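Local coordinates for putative ATP binding component of ABC-transporter (Escherichia coli, PDB 2R5O), which binds carbohydrate as the C-terminal domain of Wzt, the probable ATP-binding component of an ABC transporter that exports O-antigen polysaccharide, at residues G35-E40 against D162-L166; L75-E81 against R120-F126. All blocks are in the same frame, centred on the assembly; numbering follows the deposited sequence.

Contact 1: residues G35-E40 against D162-L166; sequences GYRPEE and DSIIL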
loop_
_atom_site.group_PDB
_atom_site.type_symbol
_atom_site.label_atom_id
_atom_site.label_comp_id
_atom_site.label_asym_id
_atom_site.label_seq_id
_atom_site.Cartn_x
_atom_site.Cartn_y
_atom_site.Cartn_z
ATOM N N GLY A 35 10.775 9.897 18.157
ATOM C CA GLY A 35 10.698 8.675 17.390
ATOM C C GLY A 35 12.031 7.987 17.172
ATOM O O GLY A 35 12.054 6.877 16.642
ATOM N N TYR A 36 13.146 8.589 17.571
ATOM C CA TYR A 36 14.435 7.944 17.355
ATOM C C TYR A 36 14.492 6.621 18.109
ATOM O O TYR A 36 14.063 6.522 19.259
ATOM C CB TYR A 36 15.583 8.835 17.820
ATOM C CG TYR A 36 16.900 8.105 17.761
ATOM C CD1 TYR A 36 17.530 7.892 16.545
ATOM C CD2 TYR A 36 17.514 7.628 18.913
ATOM C CE1 TYR A 36 18.705 7.178 16.454
ATOM C CE2 TYR A 36 18.704 6.924 18.850
ATOM C CZ TYR A 36 19.291 6.702 17.614
ATOM O OH TYR A 36 20.468 5.982 17.574
ATOM N N ARG A 37 15.044 5.606 17.459
ATOM C CA ARG A 37 15.217 4.292 18.054
ATOM C C ARG A 37 16.676 4.045 18.417
ATOM O O ARG A 37 17.506 3.916 17.511
ATOM C CB ARG A 37 14.786 3.215 17.065
ATOM C CG ARG A 37 13.346 3.296 16.673
ATOM C CD ARG A 37 12.953 2.148 15.775
ATOM N NE ARG A 37 12.778 0.910 16.522
ATOM C CZ ARG A 37 13.473 -0.208 16.361
ATOM N NH1 ARG A 37 14.462 -0.302 15.486
ATOM N NH2 ARG A 37 13.159 -1.261 17.121
ATOM N N PRO A 38 16.981 3.881 19.709
ATOM C CA PRO A 38 18.326 3.438 20.068
ATOM C C PRO A 38 18.710 2.082 19.478
ATOM O O PRO A 38 19.896 1.754 19.427
ATOM C CB PRO A 38 18.266 3.368 21.595
ATOM C CG PRO A 38 17.210 4.346 21.981
ATOM C CD PRO A 38 16.174 4.204 20.900
ATOM N N GLU A 39 17.714 1.319 19.040
ATOM C CA GLU A 39 17.893 0.036 18.366
ATOM C C GLU A 39 18.330 0.163 16.909
ATOM O O GLU A 39 18.493 -0.857 16.223
ATOM C CB GLU A 39 16.590 -0.771 18.427
ATOM C CG GLU A 39 16.087 -1.051 19.827
ATOM C CD GLU A 39 15.260 0.065 20.462
ATOM O OE1 GLU A 39 15.014 1.139 19.888
ATOM O OE2 GLU A 39 14.819 -0.152 21.622
ATOM N N GLU A 40 18.512 1.379 16.417
ATOM C CA GLU A 40 19.036 1.578 15.069
ATOM C C GLU A 40 20.250 0.734 14.770
ATOM O O GLU A 40 21.080 0.484 15.658
ATOM C CB GLU A 40 19.462 3.044 14.989
ATOM C CG GLU A 40 20.535 3.372 14.007
ATOM C CD GLU A 40 20.895 4.834 13.922
ATOM O OE1 GLU A 40 21.148 5.501 14.954
ATOM O OE2 GLU A 40 21.040 5.324 12.797
ATOM N N ASP A 162 16.464 1.222 10.286
ATOM C CA ASP A 162 15.461 0.983 11.317
ATOM C C ASP A 162 15.698 1.913 12.498
ATOM O O ASP A 162 15.690 1.513 13.666
ATOM C CB ASP A 162 15.453 -0.474 11.781
ATOM C CG ASP A 162 14.855 -1.441 10.767
ATOM O OD1 ASP A 162 14.198 -1.027 9.825
ATOM O OD2 ASP A 162 15.066 -2.669 10.990
ATOM N N SER A 163 15.893 3.191 12.177
ATOM C CA SER A 163 16.314 4.172 13.164
ATOM C C SER A 163 15.213 5.038 13.736
ATOM O O SER A 163 15.487 5.762 14.705
ATOM C CB SER A 163 17.402 5.050 12.570
ATOM O OG SER A 163 16.932 5.729 11.400
ATOM N N ILE A 164 14.010 4.963 13.182
ATOM C CA ILE A 164 12.903 5.787 13.641
ATOM C C ILE A 164 11.647 4.918 13.711
ATOM O O ILE A 164 11.396 4.118 12.789
ATOM C CB ILE A 164 12.689 7.000 12.690
ATOM C CG1 ILE A 164 13.927 7.923 12.665
ATOM C CG2 ILE A 164 11.419 7.778 13.063
ATOM C CD1 ILE A 164 14.001 8.809 11.432
ATOM N N ILE A 165 10.885 5.038 14.797
ATOM C CA ILE A 165 9.591 4.354 14.904
ATOM C C ILE A 165 8.499 5.332 14.490
ATOM O O ILE A 165 8.483 6.501 14.906
ATOM C CB ILE A 165 9.353 3.695 16.287
ATOM C CG1 ILE A 165 8.051 2.897 16.271
ATOM C CG2 ILE A 165 9.391 4.713 17.412
ATOM C CD1 ILE A 165 7.954 1.868 17.374
ATOM N N LEU A 166 7.590 4.856 13.642
ATOM C CA LEU A 166 6.405 5.585 13.208
ATOM C C LEU A 166 5.159 4.897 13.757
ATOM O O LEU A 166 5.035 3.689 13.695
ATOM C CB LEU A 166 6.293 5.572 11.680
ATOM C CG LEU A 166 7.495 6.095 10.883
ATOM C CD1 LEU A 166 7.232 6.020 9.389
ATOM C CD2 LEU A 166 7.863 7.516 11.269
#
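Beside a classic beta bulge, Arg-37 holds two successive carbonyls, those of Asp-162 and Ser-163, one with its side chain and one with its backbone. The bulge is formed by Ser-163 and Ile-164, which both face Leu-141 of strand 137-147. Arg-37 N donates to Ser-163 O at 2.8 Å, from above the carbonyl plane (44° out of it). Arg-37 NH1 donates to Asp-162 O, also at 2.8 Å, and this oxygen lies in the guanidinium plane. With CG beside its own backbone N (chi1 -62°) and chi2 extended, the side chain lays CG and CD along the Ile-164 to Ile-165 peptide. A bend at chi3 (76°) then turns the guanidinium back to Asp-162. The third bond, Ile-165 N to Gly-35 O, is 2.9 Å long and completes a single backbone bridge between Tyr-36 and Ile-164. Gly-35 brings its backbone close to Ile-165, whose CG2 lies 3.5 Å from Gly-35 O. Residues 37-40 form a type I turn, closed by Glu-40 N to Arg-37 O. It brings Glu-40 back against the strand, where its extended side chain runs over Ser-163 CB. In the conformer described, OE1 accepts from Tyr-36 OH and OE2 forms a salt bridge with Arg-160 NE. Ser-163 OG bonds to Arg-160 O and Tyr-30 OH. The loop thus lines the strand of the immunoglobulin-fold domain just before strand 41-43 begins. Tyr-36 CD1 rests 3.5 Å from Ser-163 O, the same oxygen that accepts Arg-37 N.

Contact 2: residues L75-E81 against R120-F126; sequences LMKVVFE and RGDVRVF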
loop_
_atom_site.group_PDB
_atom_site.type_symbol
_atom_site.label_atom_id
_atom_site.label_comp_id
_atom_site.label_asym_id
_atom_site.label_seq_id
_atom_site.Cartn_x
_atom_site.Cartn_y
_atom_site.Cartn_z
ATOM N N LEU A 75 12.115 14.415 6.225
ATOM C CA LEU A 75 13.290 15.220 5.873
ATOM C C LEU A 75 14.522 14.703 6.580
ATOM O O LEU A 75 14.463 14.337 7.765
ATOM C CB LEU A 75 13.096 16.696 6.245
ATOM C CG LEU A 75 11.916 17.382 5.550
ATOM C CD1 LEU A 75 10.647 17.329 6.387
ATOM C CD2 LEU A 75 12.270 18.804 5.162
ATOM N N MET A 76 15.643 14.696 5.870
ATOM C CA MET A 76 16.924 14.311 6.441
ATOM C C MET A 76 17.972 15.363 6.104
ATOM O O MET A 76 17.988 15.882 4.995
ATOM C CB MET A 76 17.358 12.915 5.944
ATOM C CG MET A 76 17.221 12.706 4.423
ATOM S SD MET A 76 17.791 11.122 3.770
ATOM C CE MET A 76 19.496 11.473 3.821
ATOM N N LYS A 77 18.844 15.673 7.065
ATOM C CA LYS A 77 19.914 16.645 6.888
ATOM C C LYS A 77 21.242 15.909 6.885
ATOM O O LYS A 77 21.507 15.080 7.761
ATOM C CB LYS A 77 19.898 17.662 8.015
ATOM C CG LYS A 77 20.958 18.744 7.836
ATOM C CD LYS A 77 20.794 19.931 8.788
ATOM C CE LYS A 77 21.249 19.589 10.174
ATOM N NZ LYS A 77 21.473 20.808 11.037
ATOM N N VAL A 78 22.077 16.224 5.903
ATOM C CA VAL A 78 23.352 15.532 5.688
ATOM C C VAL A 78 24.483 16.544 5.582
ATOM O O VAL A 78 24.341 17.565 4.888
ATOM C CB VAL A 78 23.336 14.716 4.385
ATOM C CG1 VAL A 78 24.636 13.924 4.224
ATOM C CG2 VAL A 78 22.127 13.796 4.359
ATOM N N VAL A 79 25.618 16.237 6.217
ATOM C CA VAL A 79 26.862 16.971 5.991
ATOM C C VAL A 79 27.818 16.086 5.198
ATOM O O VAL A 79 27.994 14.920 5.517
ATOM C CB VAL A 79 27.494 17.488 7.321
ATOM C CG1 VAL A 79 27.835 16.368 8.328
ATOM C CG2 VAL A 79 28.758 18.307 7.027
ATOM N N PHE A 80 28.402 16.648 4.143
ATOM C CA PHE A 80 29.302 15.931 3.235
ATOM C C PHE A 80 30.746 16.291 3.528
ATOM O O PHE A 80 31.074 17.463 3.661
ATOM C CB PHE A 80 28.933 16.246 1.792
ATOM C CG PHE A 80 27.553 15.758 1.436
ATOM C CD1 PHE A 80 27.365 14.454 0.988
ATOM C CD2 PHE A 80 26.453 16.562 1.604
ATOM C CE1 PHE A 80 26.109 13.984 0.687
ATOM C CE2 PHE A 80 25.189 16.096 1.303
ATOM C CZ PHE A 80 25.021 14.806 0.832
ATOM N N GLU A 81 31.585 15.269 3.670
ATOM C CA GLU A 81 33.004 15.456 4.002
ATOM C C GLU A 81 33.888 15.583 2.751
ATOM O O GLU A 81 35.025 16.044 2.854
ATOM C CB GLU A 81 33.467 14.334 4.938
ATOM C CG GLU A 81 32.974 14.543 6.396
ATOM C CD GLU A 81 31.814 13.660 6.824
ATOM O OE1 GLU A 81 30.651 14.131 6.796
ATOM O OE2 GLU A 81 32.067 12.502 7.229
ATOM N N ARG A 120 32.660 19.372 -0.675
ATOM C CA ARG A 120 33.166 19.147 0.660
ATOM C C ARG A 120 32.670 20.245 1.595
ATOM O O ARG A 120 32.798 21.444 1.289
ATOM C CB ARG A 120 34.691 19.111 0.621
ATOM C CG ARG A 120 35.366 19.054 1.957
ATOM C CD ARG A 120 36.833 18.652 1.796
ATOM N NE ARG A 120 37.711 19.353 2.721
ATOM C CZ ARG A 120 37.802 19.107 4.026
ATOM N NH1 ARG A 120 37.049 18.175 4.601
ATOM N NH2 ARG A 120 38.649 19.809 4.765
ATOM N N GLY A 121 32.131 19.835 2.742
ATOM C CA GLY A 121 31.601 20.763 3.738
ATOM C C GLY A 121 30.141 21.127 3.584
ATOM O O GLY A 121 29.555 21.716 4.495
ATOM N N ASP A 122 29.537 20.804 2.442
ATOM C CA ASP A 122 28.156 21.178 2.218
ATOM C C ASP A 122 27.206 20.486 3.209
ATOM O O ASP A 122 27.411 19.330 3.586
ATOM C CB ASP A 122 27.708 20.816 0.802
ATOM C CG ASP A 122 28.193 21.769 -0.260
ATOM O OD1 ASP A 122 28.859 22.779 0.063
ATOM O OD2 ASP A 122 27.867 21.478 -1.439
ATOM N N VAL A 123 26.149 21.206 3.574
ATOM C CA VAL A 123 25.062 20.690 4.400
ATOM C C VAL A 123 23.817 20.808 3.547
ATOM O O VAL A 123 23.541 21.870 2.994
ATOM C CB VAL A 123 24.910 21.495 5.704
ATOM C CG1 VAL A 123 23.781 20.941 6.572
ATOM C CG2 VAL A 123 26.220 21.486 6.460
ATOM N N ARG A 124 23.085 19.704 3.385
ATOM C CA ARG A 124 21.899 19.668 2.528
ATOM C C ARG A 124 20.757 18.990 3.253
ATOM O O ARG A 124 20.966 18.080 4.041
ATOM C CB ARG A 124 22.173 18.885 1.249
ATOM C CG ARG A 124 23.332 19.358 0.415
ATOM C CD ARG A 124 23.028 20.640 -0.314
ATOM N NE ARG A 124 24.194 21.067 -1.101
ATOM C CZ ARG A 124 24.425 20.737 -2.371
ATOM N NH1 ARG A 124 23.582 19.960 -3.055
ATOM N NH2 ARG A 124 25.522 21.185 -2.953
ATOM N N VAL A 125 19.543 19.400 2.916
ATOM C CA VAL A 125 18.345 18.750 3.396
ATOM C C VAL A 125 17.640 18.134 2.197
ATOM O O VAL A 125 17.525 18.734 1.120
ATOM C CB VAL A 125 17.437 19.759 4.116
ATOM C CG1 VAL A 125 16.113 19.110 4.493
ATOM C CG2 VAL A 125 18.146 20.305 5.351
ATOM N N PHE A 126 17.137 16.925 2.407
ATOM C CA PHE A 126 16.389 16.176 1.402
ATOM C C PHE A 126 15.049 15.781 1.961
ATOM O O PHE A 126 14.962 15.383 3.121
ATOM C CB PHE A 126 17.180 14.928 1.016
ATOM C CG PHE A 126 18.585 15.228 0.555
ATOM C CD1 PHE A 126 18.827 15.966 -0.600
ATOM C CD2 PHE A 126 19.660 14.847 1.319
ATOM C CE1 PHE A 126 20.137 16.246 -1.006
ATOM C CE2 PHE A 126 20.972 15.097 0.914
ATOM C CZ PHE A 126 21.201 15.792 -0.242
#
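Backbone hydrogen bonds join residues 75-81 and 120-126 as an antiparallel ladder. Met-76 with Phe-126 and Val-78 with Arg-124 are hydrogen-bonded pairs, with N to O distances of 2.9 Å each way. Phe-80 N to Asp-122 O carries the ladder on. Gly-121 N to Phe-80 O ends it with a more bent bond (146° at the hydrogen). Between these lie the non-hydrogen-bonded pairs Lys-77 with Val-125 and Val-79 with Val-123.

Apolar contacts fall on two faces. On one, Val-78 CG2 meets the edge of the Phe-126 ring at 3.9 Å. The Phe-80 and Phe-126 side chains come from opposite directions and meet edge to edge, Phe-80 CZ 4.1 Å from Phe-126 CE2. Val-78 CG1 lies over one face of the Phe-80 ring, offset toward the rim. On the other face, Lys-77 CG packs 3.8 Å from Val-123 CG1. The Lys-77 chain runs out anti to the backbone N (chi1 -177°), then bends to take NZ to Ser-22 O and Glu-25 O.

Charged groups add a salt bridge within residues 120-126. Arg-124 NH2 meets Asp-122 OD2 at 2.8 Å, from above the carboxylate plane, while Arg-124 NH1 bonds to Ser-117 O. Arg-120 NH1 makes a weak hydrogen bond to Glu-81 O.

Strand 71-80 lies between 48-57 and 123-131 in a four-stranded sheet. Phe-80 and Phe-126 reach Ile-145 of strand 137-147 in the other sheet, and Phe-126 also packs on Phe-184 of the second subunit.

In the fold
Contact 2 is nested along the chain inside the loop closed by contact 1. The order is 35-40, 75-81, 120-126, 162-166. Their centres are 20 Å apart, and their nearest atoms are about 7 Å apart without touching. They lie in different sheets of the immunoglobulin-fold domain. Contact 1 adds a loop to strand 153-169 of the mixed sheet. Contact 2 pairs strands 71-80 and 123-131 of the four-stranded sheet. Side chains of both contacts touch strands 48-57 and 137-147. Contact 1 thus ties the loop before strand 41-43 to strand 153-169, while contact 2 joins the edge strand 123-131 to its sheet and touches the second subunit through Phe-126.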